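Local coordinates for protein alpha-1,6-mannanase (Bacteroides thetaiotaomicron, PDB 4V1S) that probably hydrolyses internal alpha-1,6-linked mannose bonds in mannans, as a family 76 glycoside hydrolase from a gut bacterium, at residues F80-I85 / P312-F317; N108-F113 / N162-K167; S177-V182 / A228-D233; L239-K242 / L247-A250; S273-Y278 / F324-T329. All coordinates share one frame; numbering follows the deposited sequence. Where two conformers were deposited one is given.

Contact 1. Residues F80-I85 / P312-F317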
# COMPACT_ATOMS: atom_id res chain seq x y z
N PHE A 80 -2.11 -4.52 14.53
CA PHE A 80 -2.57 -3.30 13.94
C PHE A 80 -3.07 -3.59 12.53
O PHE A 80 -2.73 -4.59 11.92
CB PHE A 80 -1.46 -2.27 13.89
CG PHE A 80 -0.98 -1.82 15.24
CD1 PHE A 80 -1.76 -1.03 16.05
CD2 PHE A 80 0.28 -2.19 15.71
CE1 PHE A 80 -1.35 -0.63 17.30
CE2 PHE A 80 0.72 -1.77 16.95
CZ PHE A 80 -0.10 -0.98 17.74
N ILE A 81 -3.91 -2.70 12.02
CA ILE A 81 -4.57 -2.95 10.75
C ILE A 81 -3.56 -3.13 9.59
O ILE A 81 -3.79 -3.94 8.65
CB ILE A 81 -5.63 -1.87 10.46
CG1 ILE A 81 -6.59 -2.34 9.38
CG2 ILE A 81 -5.00 -0.53 10.08
CD1 ILE A 81 -7.76 -1.40 9.18
N TRP A 82 -2.44 -2.40 9.65
CA TRP A 82 -1.54 -2.29 8.47
C TRP A 82 -1.13 -3.66 7.88
O TRP A 82 -1.23 -3.88 6.70
CB TRP A 82 -0.30 -1.49 8.88
CG TRP A 82 0.55 -1.01 7.77
CD1 TRP A 82 0.46 -1.30 6.45
CD2 TRP A 82 1.68 -0.16 7.93
NE1 TRP A 82 1.46 -0.64 5.75
CE2 TRP A 82 2.22 0.06 6.64
CE3 TRP A 82 2.29 0.42 9.03
CZ2 TRP A 82 3.35 0.83 6.44
CZ3 TRP A 82 3.39 1.24 8.82
CH2 TRP A 82 3.92 1.41 7.54
N GLY A 83 -0.63 -4.58 8.72
CA GLY A 83 -0.16 -5.86 8.20
C GLY A 83 -1.25 -6.66 7.53
O GLY A 83 -1.00 -7.40 6.61
N ASN A 84 -2.49 -6.49 8.02
CA ASN A 84 -3.63 -7.12 7.42
C ASN A 84 -3.98 -6.56 6.06
O ASN A 84 -4.58 -7.26 5.23
CB ASN A 84 -4.88 -6.97 8.32
CG ASN A 84 -4.68 -7.64 9.66
OD1 ASN A 84 -4.86 -8.84 9.80
ND2 ASN A 84 -4.23 -6.88 10.62
N ILE A 85 -3.62 -5.30 5.81
CA ILE A 85 -3.86 -4.69 4.49
C ILE A 85 -3.04 -5.38 3.43
O ILE A 85 -3.50 -5.62 2.30
CB ILE A 85 -3.60 -3.16 4.54
CG1 ILE A 85 -4.52 -2.49 5.59
CG2 ILE A 85 -3.77 -2.52 3.18
CD1 ILE A 85 -4.23 -1.02 5.80
N PRO A 312 12.48 0.39 4.25
CA PRO A 312 11.60 -0.65 4.80
C PRO A 312 10.76 -1.27 3.69
O PRO A 312 10.28 -0.55 2.79
CB PRO A 312 10.70 0.13 5.78
CG PRO A 312 11.53 1.33 6.17
CD PRO A 312 12.26 1.69 4.91
N GLY A 313 10.60 -2.59 3.74
CA GLY A 313 9.79 -3.26 2.72
C GLY A 313 8.37 -2.78 2.61
O GLY A 313 7.85 -2.64 1.52
N TYR A 314 7.76 -2.51 3.76
CA TYR A 314 6.41 -2.01 3.82
C TYR A 314 6.26 -0.60 3.24
O TYR A 314 5.13 -0.12 3.11
CB TYR A 314 5.82 -2.09 5.24
CG TYR A 314 6.66 -1.48 6.31
CD1 TYR A 314 6.83 -0.10 6.39
CD2 TYR A 314 7.36 -2.26 7.19
CE1 TYR A 314 7.65 0.47 7.36
CE2 TYR A 314 8.15 -1.69 8.18
CZ TYR A 314 8.28 -0.32 8.25
OH TYR A 314 9.09 0.27 9.19
N PHE A 315 7.38 0.03 2.87
CA PHE A 315 7.42 1.25 2.06
C PHE A 315 7.85 0.97 0.62
O PHE A 315 7.20 1.40 -0.34
CB PHE A 315 8.38 2.31 2.63
CG PHE A 315 7.94 2.94 3.92
CD1 PHE A 315 6.63 2.85 4.39
CD2 PHE A 315 8.86 3.71 4.65
CE1 PHE A 315 6.28 3.50 5.57
CE2 PHE A 315 8.51 4.35 5.83
CZ PHE A 315 7.22 4.22 6.31
N ALA A 316 8.94 0.22 0.48
CA ALA A 316 9.63 0.10 -0.83
C ALA A 316 8.84 -0.69 -1.87
O ALA A 316 9.05 -0.50 -3.04
CB ALA A 316 11.01 -0.50 -0.67
N PHE A 317 7.92 -1.55 -1.40
CA PHE A 317 7.04 -2.33 -2.29
C PHE A 317 6.30 -1.40 -3.23
O PHE A 317 5.92 -1.81 -4.37
CB PHE A 317 6.04 -3.18 -1.47
CG PHE A 317 4.87 -2.38 -1.03
CD1 PHE A 317 4.94 -1.52 0.02
CD2 PHE A 317 3.77 -2.30 -1.89
CE1 PHE A 317 3.88 -0.67 0.30
CE2 PHE A 317 2.70 -1.48 -1.59
CZ PHE A 317 2.78 -0.65 -0.51

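Contact 2. Residues N108-F113 / N162-K167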
# COMPACT_ATOMS: atom_id res chain seq x y z
N ASN A 108 -12.89 -14.09 4.00
CA ASN A 108 -12.52 -14.21 5.41
C ASN A 108 -11.67 -13.02 5.92
O ASN A 108 -11.81 -12.55 7.05
CB ASN A 108 -11.81 -15.54 5.66
CG ASN A 108 -12.76 -16.71 5.60
OD1 ASN A 108 -13.96 -16.55 5.84
ND2 ASN A 108 -12.24 -17.89 5.28
N CYS A 109 -10.80 -12.52 5.05
CA CYS A 109 -10.02 -11.31 5.39
C CYS A 109 -10.93 -10.10 5.50
O CYS A 109 -10.85 -9.35 6.47
CB CYS A 109 -8.97 -11.16 4.30
SG CYS A 109 -7.97 -9.71 4.44
N PHE A 110 -11.86 -9.96 4.56
CA PHE A 110 -12.84 -8.85 4.63
C PHE A 110 -13.65 -8.85 5.91
O PHE A 110 -13.81 -7.82 6.59
CB PHE A 110 -13.76 -8.87 3.41
CG PHE A 110 -14.80 -7.79 3.43
CD1 PHE A 110 -14.45 -6.48 3.17
CD2 PHE A 110 -16.11 -8.08 3.77
CE1 PHE A 110 -15.41 -5.47 3.18
CE2 PHE A 110 -17.07 -7.08 3.81
CZ PHE A 110 -16.72 -5.77 3.49
N LEU A 111 -14.05 -10.05 6.30
CA LEU A 111 -14.79 -10.22 7.55
C LEU A 111 -13.90 -9.93 8.76
O LEU A 111 -14.38 -9.43 9.78
CB LEU A 111 -15.42 -11.61 7.63
CG LEU A 111 -16.54 -11.85 6.59
CD1 LEU A 111 -16.93 -13.32 6.57
CD2 LEU A 111 -17.76 -10.98 6.84
N ASN A 112 -12.61 -10.23 8.66
CA ASN A 112 -11.71 -9.81 9.72
C ASN A 112 -11.58 -8.27 9.79
O ASN A 112 -11.51 -7.71 10.89
CB ASN A 112 -10.34 -10.45 9.55
CG ASN A 112 -9.44 -10.20 10.75
OD1 ASN A 112 -9.86 -10.37 11.89
ND2 ASN A 112 -8.24 -9.69 10.49
N PHE A 113 -11.50 -7.63 8.64
CA PHE A 113 -11.47 -6.19 8.57
C PHE A 113 -12.71 -5.59 9.24
O PHE A 113 -12.61 -4.53 9.86
CB PHE A 113 -11.34 -5.65 7.12
CG PHE A 113 -9.92 -5.43 6.71
CD1 PHE A 113 -9.09 -6.52 6.38
CD2 PHE A 113 -9.37 -4.16 6.73
CE1 PHE A 113 -7.75 -6.32 6.08
CE2 PHE A 113 -8.01 -3.96 6.43
CZ PHE A 113 -7.20 -5.03 6.09
N ASN A 162 -20.56 -6.39 -3.77
CA ASN A 162 -20.99 -5.03 -3.43
C ASN A 162 -20.59 -4.60 -2.02
O ASN A 162 -20.35 -3.40 -1.79
CB ASN A 162 -22.50 -4.84 -3.68
CG ASN A 162 -22.83 -4.62 -5.19
OD1 ASN A 162 -21.94 -4.38 -6.01
ND2 ASN A 162 -24.13 -4.66 -5.53
N SER A 163 -20.50 -5.55 -1.09
CA SER A 163 -20.10 -5.21 0.28
C SER A 163 -18.66 -4.66 0.31
O SER A 163 -18.38 -3.76 1.09
CB SER A 163 -20.29 -6.39 1.24
OG SER A 163 -19.34 -7.41 1.01
N TYR A 164 -17.79 -5.17 -0.55
CA TYR A 164 -16.41 -4.66 -0.62
C TYR A 164 -16.41 -3.19 -1.09
O TYR A 164 -15.71 -2.35 -0.53
CB TYR A 164 -15.54 -5.50 -1.56
CG TYR A 164 -15.38 -6.97 -1.21
CD1 TYR A 164 -15.76 -7.50 0.03
CD2 TYR A 164 -14.86 -7.85 -2.14
CE1 TYR A 164 -15.58 -8.87 0.31
CE2 TYR A 164 -14.68 -9.18 -1.87
CZ TYR A 164 -15.03 -9.69 -0.64
OH TYR A 164 -14.85 -11.02 -0.40
N LEU A 165 -17.24 -2.90 -2.10
CA LEU A 165 -17.33 -1.53 -2.62
C LEU A 165 -17.95 -0.56 -1.58
O LEU A 165 -17.51 0.57 -1.48
CB LEU A 165 -18.15 -1.52 -3.91
CG LEU A 165 -18.20 -0.16 -4.60
CD1 LEU A 165 -16.80 0.31 -5.00
CD2 LEU A 165 -19.13 -0.21 -5.79
N GLU A 166 -18.94 -1.02 -0.83
CA GLU A 166 -19.56 -0.21 0.20
C GLU A 166 -18.50 0.25 1.21
O GLU A 166 -18.43 1.42 1.58
CB GLU A 166 -20.66 -1.00 0.90
CG GLU A 166 -21.33 -0.34 2.08
CD GLU A 166 -22.54 -1.14 2.57
OE1 GLU A 166 -22.78 -2.28 2.07
OE2 GLU A 166 -23.25 -0.64 3.46
N LYS A 167 -17.65 -0.68 1.65
CA LYS A 167 -16.61 -0.34 2.62
C LYS A 167 -15.50 0.48 1.95
O LYS A 167 -14.89 1.32 2.61
CB LYS A 167 -16.05 -1.56 3.33
CG LYS A 167 -17.01 -2.19 4.32
CD LYS A 167 -17.16 -1.35 5.57
CE LYS A 167 -18.04 -2.02 6.60
NZ LYS A 167 -19.45 -2.19 6.18

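Contact 3. Residues S177-V182 / A228-D233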
# COMPACT_ATOMS: atom_id res chain seq x y z
N SER A 177 -12.64 13.05 5.01
CA SER A 177 -13.11 13.88 6.11
C SER A 177 -11.90 14.47 6.84
O SER A 177 -12.05 15.39 7.65
CB SER A 177 -13.98 13.10 7.11
OG SER A 177 -13.23 12.22 7.96
N GLY A 178 -10.68 13.97 6.56
CA GLY A 178 -9.48 14.55 7.19
C GLY A 178 -8.90 15.73 6.42
O GLY A 178 -7.91 16.31 6.83
N GLU A 179 -9.50 16.06 5.30
CA GLU A 179 -9.12 17.21 4.47
C GLU A 179 -9.87 18.46 4.94
O GLU A 179 -11.09 18.45 5.13
CB GLU A 179 -9.48 17.00 2.99
CG GLU A 179 -8.90 18.05 2.06
CD GLU A 179 -9.41 18.01 0.63
OE1 GLU A 179 -10.25 17.14 0.29
OE2 GLU A 179 -8.94 18.86 -0.17
N ASP A 180 -9.14 19.54 5.10
CA ASP A 180 -9.75 20.85 5.35
C ASP A 180 -8.73 21.91 4.93
O ASP A 180 -7.67 21.58 4.41
CB ASP A 180 -10.26 21.01 6.81
CG ASP A 180 -9.14 20.95 7.82
OD1 ASP A 180 -7.97 21.28 7.45
OD2 ASP A 180 -9.42 20.61 8.98
N ASN A 181 -9.07 23.18 5.13
CA ASN A 181 -8.20 24.28 4.68
C ASN A 181 -7.12 24.74 5.66
O ASN A 181 -6.47 25.74 5.42
CB ASN A 181 -9.05 25.43 4.15
CG ASN A 181 -9.45 25.22 2.71
OD1 ASN A 181 -10.62 25.36 2.33
ND2 ASN A 181 -8.47 24.88 1.89
N VAL A 182 -6.92 23.99 6.74
CA VAL A 182 -5.74 24.22 7.60
C VAL A 182 -4.54 23.92 6.72
O VAL A 182 -4.54 22.94 5.97
CB VAL A 182 -5.85 23.35 8.87
CG1 VAL A 182 -4.58 23.40 9.71
CG2 VAL A 182 -7.06 23.82 9.69
N ALA A 228 -9.05 14.30 -6.17
CA ALA A 228 -7.67 13.92 -6.45
C ALA A 228 -6.87 15.13 -6.96
O ALA A 228 -5.73 15.36 -6.53
CB ALA A 228 -7.62 12.78 -7.46
N ILE A 229 -7.47 15.91 -7.84
CA ILE A 229 -6.79 17.09 -8.42
C ILE A 229 -6.51 18.13 -7.35
O ILE A 229 -5.41 18.68 -7.28
CB ILE A 229 -7.63 17.67 -9.58
CG1 ILE A 229 -7.61 16.70 -10.77
CG2 ILE A 229 -7.10 19.04 -10.01
CD1 ILE A 229 -8.62 17.04 -11.86
N ARG A 230 -7.51 18.40 -6.52
CA ARG A 230 -7.39 19.37 -5.46
C ARG A 230 -6.29 18.98 -4.46
O ARG A 230 -5.43 19.79 -4.11
CB ARG A 230 -8.74 19.54 -4.76
CG ARG A 230 -8.75 20.52 -3.62
CD ARG A 230 -10.14 20.62 -2.98
NE ARG A 230 -10.54 19.36 -2.37
CZ ARG A 230 -11.52 18.55 -2.77
NH1 ARG A 230 -12.29 18.83 -3.82
NH2 ARG A 230 -11.76 17.43 -2.08
N ILE A 231 -6.35 17.73 -3.98
CA ILE A 231 -5.36 17.25 -3.04
C ILE A 231 -3.97 17.22 -3.69
O ILE A 231 -2.98 17.60 -3.08
CB ILE A 231 -5.76 15.86 -2.51
CG1 ILE A 231 -7.04 15.97 -1.66
CG2 ILE A 231 -4.61 15.24 -1.72
CD1 ILE A 231 -7.74 14.64 -1.48
N ASN A 232 -3.90 16.78 -4.94
CA ASN A 232 -2.62 16.78 -5.66
C ASN A 232 -2.01 18.17 -5.77
O ASN A 232 -0.82 18.36 -5.50
CB ASN A 232 -2.75 16.21 -7.05
CG ASN A 232 -1.40 16.10 -7.72
OD1 ASN A 232 -0.47 15.49 -7.18
ND2 ASN A 232 -1.26 16.72 -8.89
N ASP A 233 -2.81 19.14 -6.18
CA ASP A 233 -2.33 20.53 -6.30
C ASP A 233 -1.71 20.99 -4.98
O ASP A 233 -0.61 21.56 -4.96
CB ASP A 233 -3.47 21.46 -6.69
CG ASP A 233 -3.86 21.34 -8.15
OD1 ASP A 233 -3.18 20.65 -8.93
OD2 ASP A 233 -4.88 21.96 -8.51

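Contact 4. Residues L239-K242 / L247-A250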
# COMPACT_ATOMS: atom_id res chain seq x y z
N LEU A 239 4.69 19.75 -0.54
CA LEU A 239 5.49 18.62 -0.11
C LEU A 239 6.38 17.98 -1.19
O LEU A 239 7.07 17.00 -0.90
CB LEU A 239 4.62 17.56 0.56
CG LEU A 239 3.99 18.03 1.88
CD1 LEU A 239 2.81 17.17 2.29
CD2 LEU A 239 5.07 18.08 2.97
N LEU A 240 6.37 18.54 -2.39
CA LEU A 240 7.24 18.05 -3.46
C LEU A 240 8.52 18.86 -3.50
O LEU A 240 8.48 20.09 -3.58
CB LEU A 240 6.54 18.12 -4.80
CG LEU A 240 7.31 17.68 -6.06
CD1 LEU A 240 7.57 16.20 -6.02
CD2 LEU A 240 6.53 18.04 -7.30
N ASP A 241 9.65 18.16 -3.47
CA ASP A 241 10.95 18.79 -3.60
C ASP A 241 11.25 18.93 -5.08
O ASP A 241 11.49 17.93 -5.77
CB ASP A 241 12.01 17.92 -2.91
CG ASP A 241 13.38 18.58 -2.86
OD1 ASP A 241 13.62 19.55 -3.63
OD2 ASP A 241 14.23 18.12 -2.05
N LYS A 242 11.24 20.16 -5.58
CA LYS A 242 11.48 20.41 -7.00
C LYS A 242 12.88 20.05 -7.45
O LYS A 242 13.10 19.85 -8.64
CB LYS A 242 11.22 21.89 -7.31
N LEU A 247 9.31 13.34 -2.57
CA LEU A 247 8.31 13.89 -1.65
C LEU A 247 8.84 13.96 -0.23
O LEU A 247 9.37 12.98 0.30
CB LEU A 247 7.04 13.02 -1.63
CG LEU A 247 6.03 13.11 -2.78
CD1 LEU A 247 5.34 14.48 -2.86
CD2 LEU A 247 6.64 12.75 -4.13
N TRP A 248 8.68 15.13 0.38
CA TRP A 248 8.89 15.28 1.81
C TRP A 248 7.78 14.54 2.56
O TRP A 248 6.83 14.07 1.96
CB TRP A 248 8.94 16.77 2.19
CG TRP A 248 10.12 17.48 1.58
CD1 TRP A 248 11.40 17.04 1.54
CD2 TRP A 248 10.12 18.76 0.92
NE1 TRP A 248 12.21 17.95 0.90
CE2 TRP A 248 11.44 19.01 0.50
CE3 TRP A 248 9.14 19.72 0.64
CZ2 TRP A 248 11.81 20.20 -0.17
CZ3 TRP A 248 9.49 20.87 -0.04
CH2 TRP A 248 10.81 21.10 -0.45
N ASP A 249 7.92 14.41 3.87
CA ASP A 249 7.03 13.56 4.66
C ASP A 249 5.75 14.24 5.15
O ASP A 249 4.67 13.67 5.05
CB ASP A 249 7.75 12.97 5.88
CG ASP A 249 6.98 11.82 6.49
OD1 ASP A 249 6.76 10.86 5.78
OD2 ASP A 249 6.60 11.89 7.68
N ALA A 250 5.87 15.46 5.67
CA ALA A 250 4.74 16.07 6.37
C ALA A 250 4.99 17.55 6.57
O ALA A 250 6.13 18.01 6.49
CB ALA A 250 4.52 15.40 7.70
O HOH W 1 15.16 17.63 1.23

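Contact 5. Residues S273-Y278 / F324-T329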
# COMPACT_ATOMS: atom_id res chain seq x y z
N SER A 273 -0.81 7.31 -8.28
CA SER A 273 -1.91 8.28 -8.42
C SER A 273 -1.79 9.06 -9.71
O SER A 273 -2.77 9.18 -10.46
CB SER A 273 -1.94 9.22 -7.22
OG SER A 273 -2.23 8.53 -6.01
N TRP A 274 -0.60 9.59 -9.97
CA TRP A 274 -0.38 10.39 -11.16
C TRP A 274 -0.63 9.60 -12.43
O TRP A 274 -1.16 10.16 -13.42
CB TRP A 274 1.01 10.99 -11.18
CG TRP A 274 1.26 12.06 -10.15
CD1 TRP A 274 0.40 13.03 -9.73
CD2 TRP A 274 2.50 12.28 -9.45
NE1 TRP A 274 1.02 13.83 -8.81
CE2 TRP A 274 2.31 13.40 -8.61
CE3 TRP A 274 3.74 11.63 -9.43
CZ2 TRP A 274 3.32 13.90 -7.78
CZ3 TRP A 274 4.73 12.12 -8.61
CH2 TRP A 274 4.52 13.24 -7.78
N LEU A 275 -0.28 8.32 -12.45
CA LEU A 275 -0.54 7.50 -13.64
C LEU A 275 -2.03 7.37 -13.88
O LEU A 275 -2.47 7.41 -15.04
CB LEU A 275 0.16 6.13 -13.55
CG LEU A 275 1.70 6.21 -13.59
CD1 LEU A 275 2.26 4.83 -13.33
CD2 LEU A 275 2.22 6.76 -14.91
N LYS A 276 -2.83 7.22 -12.83
CA LYS A 276 -4.29 7.18 -13.02
C LYS A 276 -4.84 8.53 -13.44
O LYS A 276 -5.76 8.59 -14.26
CB LYS A 276 -5.02 6.67 -11.78
CG LYS A 276 -4.65 5.24 -11.44
CD LYS A 276 -5.66 4.56 -10.55
CE LYS A 276 -6.84 4.01 -11.35
NZ LYS A 276 -6.42 2.85 -12.20
N MET A 277 -4.27 9.61 -12.91
CA MET A 277 -4.72 10.95 -13.29
C MET A 277 -4.40 11.22 -14.74
O MET A 277 -5.20 11.84 -15.44
CB MET A 277 -4.11 12.01 -12.38
CG MET A 277 -4.58 11.84 -10.93
SD MET A 277 -3.78 12.89 -9.73
CE MET A 277 -4.72 14.41 -10.01
N TYR A 278 -3.26 10.72 -15.20
CA TYR A 278 -2.93 10.79 -16.61
C TYR A 278 -3.96 10.08 -17.48
O TYR A 278 -4.43 10.65 -18.48
CB TYR A 278 -1.55 10.18 -16.86
CG TYR A 278 -1.20 10.07 -18.32
CD1 TYR A 278 -1.17 11.20 -19.13
CD2 TYR A 278 -0.88 8.84 -18.88
CE1 TYR A 278 -0.85 11.10 -20.48
CE2 TYR A 278 -0.55 8.73 -20.21
CZ TYR A 278 -0.54 9.86 -21.01
OH TYR A 278 -0.20 9.75 -22.33
N PHE A 324 5.03 -2.03 -12.04
CA PHE A 324 3.93 -2.76 -12.65
C PHE A 324 2.96 -1.80 -13.34
O PHE A 324 2.51 -2.09 -14.45
CB PHE A 324 3.22 -3.63 -11.62
CG PHE A 324 4.03 -4.83 -11.14
CD1 PHE A 324 4.61 -5.72 -12.06
CD2 PHE A 324 4.16 -5.12 -9.77
CE1 PHE A 324 5.30 -6.84 -11.63
CE2 PHE A 324 4.81 -6.26 -9.33
CZ PHE A 324 5.41 -7.10 -10.26
N ASP A 325 2.64 -0.66 -12.70
CA ASP A 325 1.74 0.30 -13.31
C ASP A 325 2.35 0.89 -14.57
O ASP A 325 1.64 1.13 -15.54
CB ASP A 325 1.42 1.47 -12.39
CG ASP A 325 0.48 1.12 -11.26
OD1 ASP A 325 -0.11 -0.00 -11.21
OD2 ASP A 325 0.36 1.99 -10.38
N MET A 326 3.67 1.12 -14.57
CA MET A 326 4.34 1.63 -15.77
C MET A 326 4.22 0.63 -16.92
O MET A 326 3.99 1.03 -18.05
CB MET A 326 5.81 1.96 -15.51
CG MET A 326 6.01 3.30 -14.83
SD MET A 326 5.37 4.69 -15.81
CE MET A 326 6.02 6.07 -14.87
N TYR A 327 4.34 -0.66 -16.62
CA TYR A 327 4.22 -1.68 -17.65
C TYR A 327 2.80 -1.64 -18.18
O TYR A 327 2.59 -1.69 -19.39
CB TYR A 327 4.58 -3.09 -17.15
CG TYR A 327 4.25 -4.14 -18.16
CD1 TYR A 327 5.08 -4.37 -19.24
CD2 TYR A 327 3.01 -4.83 -18.11
CE1 TYR A 327 4.75 -5.31 -20.20
CE2 TYR A 327 2.66 -5.77 -19.07
CZ TYR A 327 3.54 -6.00 -20.12
OH TYR A 327 3.24 -6.92 -21.10
N ASP A 328 1.80 -1.55 -17.29
CA ASP A 328 0.40 -1.40 -17.73
C ASP A 328 0.21 -0.18 -18.65
O ASP A 328 -0.63 -0.19 -19.57
CB ASP A 328 -0.54 -1.23 -16.52
CG ASP A 328 -0.60 -2.44 -15.63
OD1 ASP A 328 -0.19 -3.54 -16.06
OD2 ASP A 328 -1.07 -2.28 -14.47
N THR A 329 0.99 0.87 -18.41
CA THR A 329 0.90 2.13 -19.14
C THR A 329 1.54 2.07 -20.53
O THR A 329 0.92 2.50 -21.50
CB THR A 329 1.52 3.28 -18.31
OG1 THR A 329 0.81 3.39 -17.07
CG2 THR A 329 1.43 4.63 -19.04
O HOH W 2 -1.20 5.16 -16.76

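Contact 1. Residues F80-I85 / P312-F317
Trp82 meets Tyr314 and Phe315 near the middle of the (alpha/alpha)6 barrel of this enzyme family, linking the starts of helices 81-97 and 313-330. The indole sends its six-membered ring out first: with CG anti to N (chi1 -166°), its CH2 corner reaches the other two aromatics. Tyr314 lies across the indole at about a right angle as a side chain, yet the rings themselves are only oblique, their planes 65° apart and centroids 5.0 Å from one another. The closest atoms of that pair are Trp82 CH2 and Tyr314 CD1, at 3.5 Å. Phe315 comes instead to the rim of the indole, close to its plane. Arg375 touches Trp82 and makes a cation-pi contact with Tyr314, whose hydroxyl is hydrogen-bonded to Glu359. A bound glycerol, probably from the crystallisation liquor, sits about 4 Å from the Trp82 side chain (nearest atoms), consistent with a pocket beside this cluster. Phe315 CE1 ends 3.7 Å from Trp82 CH2.

Contact 2. Residues N108-F113 / N162-K167
Two outer helices of the (alpha/alpha)6 barrel, 99-114 and 162-177, pack here through Phe110, which pushes into a row of Ser163, Tyr164 and Lys167. The local axes run in roughly the same direction, at 36°, and come no closer than 11.6 Å, a separation bridged by the Phe110 and Tyr164 rings. Phe110 holds CG anti to its amide nitrogen (chi1 179°), which carries the ring straight out at the other helix. One face of it takes the Tyr164 ring: CD1 of Tyr164 sits over the phenyl centre, 3.4 Å above the plane, while Tyr164 CE1 is 3.4 Å from Phe110 CG. With planes 56° apart this is an oblique meeting of rings. The aliphatic part of Lys167 meets the rim, near the phenyl plane, with Lys167 CG 3.7 Å from Phe110 CZ; its chain bends at chi2 and chi4, and the amino end makes a cation-pi contact with Trp117. Ser163 OG lies 3.6 Å from Phe110 CE2, in van der Waals contact, its polar bond being to Asn161. Tyr164 also touches Leu106 and Met107 of helix 99-114 and Ala155 and Thr159 of helix 142-159, so its ring sits where three helices meet. Side-by-side outer helices running the same way, joined by apolar side chains, are what the outer layer of an alpha/alpha barrel is built from.

Contact 3. Residues S177-V182 / A228-D233
Glu179 and Arg230 form a side-on, two-pronged salt bridge that ties the loop after helix 162-177 to helix 222-239, an outer helix of the (alpha/alpha)6 barrel. The grip is tight. Arg230 NE gives its hydrogen to Glu179 OE2 at 2.8 Å and Arg230 NH2 gives one to Glu179 OE1, also at 2.8 Å, both bonds nearly straight. Each oxygen is met on its syn side, and the carboxylate and guanidinium planes differ by only 22°, so the two flat groups lie edge to edge and nearly coplanar, and neither can turn without breaking a bond. Glu179 reaches over with an extended chain, whereas Arg230 must fold: its bend at chi3 (64°) swings NE and NH2 round to present their hydrogens together. Beneath the pair is the packed part. Buried Ile231 brings CG1 to 3.8 Å from Glu179 OE2, and Ile187 touches both Glu179 and Ile231. Arg230 itself is an exposed residue, so the bridge has an apolar floor and a solvent-facing outer side; the partial shielding by Ile231 and Ile187 may strengthen the attraction. Farther along, the loop no longer touches the helix. There Asp180 makes a salt bridge to Lys200, and the loop is braced by an Asx turn in which Val182 N donates to Asp180 OD1 at 3.0 Å.

Contact 4. Residues L239-K242 / L247-A250
Trp248 lays one face of its indole over the backbone of Leu240 and the side chain of Asp241. CG of the tryptophan stands beside its amide nitrogen (chi1 -64°), folding the ring back across the opposing strand. Asp241 has CG anti to N (chi1 -174°), and the two side chains cross at about a right angle: Asp241 CB is 3.4 Å above the indole plane toward the rim, and Asp241 CG is 3.5 Å from Trp248 CZ2. The carboxylate plane is turned 33° from that of the ring and has other partners, Ser243 at OD1 and Lys262 at OD2. Water 1 lies at the indole edge and accepts from Trp248 NE1 at 3.0 Å, with only a weak, long bond to Asp241 OD2. Segments 239-242 and 247-250 form a short beta hairpin just after helix 222-239, its first strand weakly bonded, in which Leu240 and Leu247 are an antiparallel non-hydrogen-bonded pair. Their side chains share one face, Leu240 CD1 touching Leu247 CD2 at 4.0 Å. Trp248 N donates to Leu239 O at 2.8 Å. Leu239 turns its CD2 branch along the partner strand to 3.6 Å from Ala250 C, where Asp249 and Ala250 form a classic beta bulge opposite Asn259.

Contact 5. Residues S273-Y278 / F324-T329
Thr329 OG1 is gripped by two groups at once: it donates to Asp325 O at 2.9 Å, one turn back in its own helix, and accepts from water 2 at 2.7 Å. That water also donates to Leu275 O, 3.1 Å away, and so bridges helices 313-330 and 264-281 where no direct hydrogen bond joins the two segments. Asp325 O carries a second load, the routine helix bond from Thr329 N; hydroxyl and amide approach it from opposite faces of the carbonyl plane, the hydroxyl 36° out of it. Both helices belong to the inner ring of the (alpha/alpha)6 barrel, and their local axes run nearly parallel, at 18° and 10.6 Å apart. Leu275 fills the space between them. Its CG stands beside the backbone nitrogen (chi1 -67°), directing the branched end at the other helix: Leu275 CD1 rests 3.6 Å from Asp325 CB, and CD2 turns to Met326, 3.9 Å from its CE in one of two deposited conformers, so this touch is less certain. Asp325 meets Leu275 with its methylene; the carboxylate makes a salt bridge with Arg272. Met326 also touches Leu294 and Trp335, in helices 284-301 and 334-350. The chemistry implies a mixed seam: an apolar patch round Leu275, with a water bridge farther along the helices, where Thr329 OG1, although it borders Leu275 CD2, has Asp325 O and water 2 as partners.

From the N terminus, the chain opens contact 1 at 80-85, early in an inner helix, and does not close it until 312-317, so that loop encloses contacts 2, 3 and 4. Contact 2 closes first, joining outer helices 99-114 and 162-177; contact 3 then ties the following loop to helix 222-239, and contact 4 closes the tight hairpin straight after. Contact 5 opens at 273-278 inside the large loop but ends at 324-329 beyond it, so it crosses contact 1 and shares helix 313-330. Contacts 1 and 2 touch where Phe113 packs on Ile81 and Asn84. Contacts 3 and 5 meet through a probable hydrogen bond, Asn232 OD1 to Trp274 NE1.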